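Side-chain contact in putative tetR-family transcriptional regulator (Streptomyces coelicolor, PDB 3FIW), which probably binds promoter DNA through a helix-turn-helix motif and regulates transcription, most likely as a repressor: residues R135-L140 / V145-A150. Numbering follows the deposited sequence.
Sequences RKMDFL and VPERHA
With chi1 at -155°, M137, a selenomethionine here, sets its CG opposite the backbone N; bends at the next two torsions then fold the chain so that SE lies 3.8 Å from A150 CB. L140 follows the other course, its CG opposite the carbonyl carbon (chi1 -78°), and its CD1 comes within 4.0 Å of the same A150 CB. A lone methyl thus receives two larger side chains, and alanine suits the place because its short side chain lets helix 130-142 come close to the first turn of helix 147-170. Nearer the turn, L140 and V145 lie alongside each other and point the same way, with CD2 of L140 4.1 Å from CG2 of V145. The backbone joins here too: V145 N donates to L140 O at 3.0 Å, with a rather bent N-H...O angle of 131°. Just beyond, P146 occupies the N-cap position, where its lack of an N-H costs the new helix nothing. E147 crosses M137 at about a right angle, bringing OE2 to 3.9 Å from M137 CG, while that carboxylate forms a salt bridge with R134. W96 of helix 96-112 packs on L140 and V145, and V208 of the second subunit also touches V145. Consecutive helices of the C-terminal domain thus meet through four buried apolar residues that exclude water, while E147, partly exposed and paired with R134, need not bury an uncompensated charge.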
loop_
_atom_site.group_PDB
_atom_site.type_symbol
_atom_site.label_atom_id
_atom_site.label_comp_id
_atom_site.label_asym_id
_atom_site.label_seq_id
_atom_site.Cartn_x
_atom_site.Cartn_y
_atom_site.Cartn_z
ATOM N N ARG A 135 16.656 8.526 -16.233
ATOM C CA ARG A 135 16.505 9.873 -16.808
ATOM C C ARG A 135 15.827 10.835 -15.797
ATOM O O ARG A 135 16.256 11.990 -15.626
ATOM C CB ARG A 135 15.747 9.837 -18.147
ATOM C CG ARG A 135 16.474 9.086 -19.277
ATOM C CD ARG A 135 16.160 9.653 -20.656
ATOM N NE ARG A 135 16.595 8.726 -21.704
ATOM C CZ ARG A 135 17.637 8.909 -22.525
ATOM N NH1 ARG A 135 18.386 10.016 -22.477
ATOM N NH2 ARG A 135 17.921 7.975 -23.427
ATOM N N LYS A 136 14.789 10.323 -15.140
ATOM C CA LYS A 136 14.097 11.016 -14.053
ATOM C C LYS A 136 15.064 11.322 -12.919
ATOM O O LYS A 136 15.126 12.446 -12.440
ATOM C CB LYS A 136 12.922 10.176 -13.554
ATOM C CG LYS A 136 11.757 10.146 -14.480
ATOM C CD LYS A 136 10.647 9.248 -13.926
ATOM C CE LYS A 136 9.528 9.103 -14.940
ATOM N NZ LYS A 136 8.505 8.208 -14.381
HETATM N N MSE A 137 15.849 10.327 -12.513
HETATM C CA MSE A 137 16.835 10.546 -11.472
HETATM C C MSE A 137 17.893 11.570 -11.864
HETATM O O MSE A 137 18.215 12.426 -11.043
HETATM C CB MSE A 137 17.505 9.249 -11.072
HETATM C CG MSE A 137 18.047 9.304 -9.659
HETATM SE SE MSE A 137 16.543 9.339 -8.394
HETATM C CE MSE A 137 15.630 7.610 -8.708
ATOM N N ASP A 138 18.424 11.481 -13.099
ATOM C CA ASP A 138 19.400 12.447 -13.629
ATOM C C ASP A 138 18.879 13.866 -13.605
ATOM O O ASP A 138 19.595 14.792 -13.215
ATOM C CB ASP A 138 19.804 12.098 -15.067
ATOM C CG ASP A 138 20.776 10.919 -15.139
ATOM O OD1 ASP A 138 20.913 10.331 -16.255
ATOM O OD2 ASP A 138 21.393 10.597 -14.076
ATOM N N PHE A 139 17.628 14.039 -14.022
ATOM C CA PHE A 139 16.961 15.332 -13.934
ATOM C C PHE A 139 16.943 15.917 -12.517
ATOM O O PHE A 139 17.171 17.113 -12.351
ATOM C CB PHE A 139 15.537 15.217 -14.465
ATOM C CG PHE A 139 14.696 16.409 -14.163
ATOM C CD1 PHE A 139 14.858 17.600 -14.897
ATOM C CD2 PHE A 139 13.794 16.374 -13.110
ATOM C CE1 PHE A 139 14.078 18.746 -14.608
ATOM C CE2 PHE A 139 12.994 17.477 -12.812
ATOM C CZ PHE A 139 13.135 18.683 -13.575
ATOM N N LEU A 140 16.646 15.080 -11.516
ATOM C CA LEU A 140 16.565 15.518 -10.121
ATOM C C LEU A 140 17.964 15.882 -9.615
ATOM O O LEU A 140 18.155 16.873 -8.910
ATOM C CB LEU A 140 15.917 14.432 -9.229
ATOM C CG LEU A 140 14.386 14.265 -9.266
ATOM C CD1 LEU A 140 13.953 13.064 -8.459
ATOM C CD2 LEU A 140 13.686 15.549 -8.743
ATOM N N VAL A 145 18.908 18.419 -6.457
ATOM C CA VAL A 145 18.550 17.413 -5.450
ATOM C C VAL A 145 19.701 16.395 -5.263
ATOM O O VAL A 145 20.114 15.735 -6.217
ATOM C CB VAL A 145 17.194 16.651 -5.797
ATOM C CG1 VAL A 145 16.778 15.748 -4.641
ATOM C CG2 VAL A 145 16.051 17.624 -6.185
ATOM N N PRO A 146 20.231 16.260 -4.027
ATOM C CA PRO A 146 21.317 15.300 -3.786
ATOM C C PRO A 146 20.824 13.885 -4.084
ATOM O O PRO A 146 19.701 13.559 -3.718
ATOM C CB PRO A 146 21.595 15.467 -2.296
ATOM C CG PRO A 146 21.100 16.853 -1.975
ATOM C CD PRO A 146 19.870 16.988 -2.800
ATOM N N GLU A 147 21.640 13.067 -4.750
ATOM C CA GLU A 147 21.197 11.783 -5.303
ATOM C C GLU A 147 20.500 10.817 -4.328
ATOM O O GLU A 147 19.478 10.243 -4.674
ATOM C CB GLU A 147 22.338 11.026 -5.994
ATOM C CG GLU A 147 21.910 9.587 -6.318
ATOM C CD GLU A 147 22.352 9.115 -7.682
ATOM O OE1 GLU A 147 23.490 9.466 -8.072
ATOM O OE2 GLU A 147 21.572 8.378 -8.347
ATOM N N ARG A 148 21.102 10.634 -3.159
ATOM C CA ARG A 148 20.638 9.726 -2.153
ATOM C C ARG A 148 19.260 10.165 -1.724
ATOM O O ARG A 148 18.379 9.349 -1.679
ATOM C CB ARG A 148 21.606 9.703 -0.956
ATOM C CG ARG A 148 21.145 8.867 0.265
ATOM C CD ARG A 148 21.194 7.329 0.027
ATOM N NE ARG A 148 21.073 6.501 1.252
ATOM C CZ ARG A 148 20.409 6.825 2.381
ATOM N NH1 ARG A 148 19.750 7.991 2.519
ATOM N NH2 ARG A 148 20.392 5.961 3.401
ATOM N N HIS A 149 19.064 11.460 -1.480
ATOM C CA HIS A 149 17.745 11.977 -1.129
ATOM C C HIS A 149 16.683 11.848 -2.235
ATOM O O HIS A 149 15.535 11.566 -1.942
ATOM C CB HIS A 149 17.834 13.404 -0.631
ATOM C CG HIS A 149 18.710 13.556 0.560
ATOM N ND1 HIS A 149 18.406 12.992 1.776
ATOM C CD2 HIS A 149 19.901 14.183 0.717
ATOM C CE1 HIS A 149 19.364 13.279 2.641
ATOM N NE2 HIS A 149 20.286 13.995 2.020
ATOM N N ALA A 150 17.088 12.047 -3.492
ATOM C CA ALA A 150 16.222 11.898 -4.679
ATOM C C ALA A 150 15.715 10.483 -4.744
ATOM O O ALA A 150 14.499 10.277 -4.779
ATOM C CB ALA A 150 16.966 12.285 -5.983
#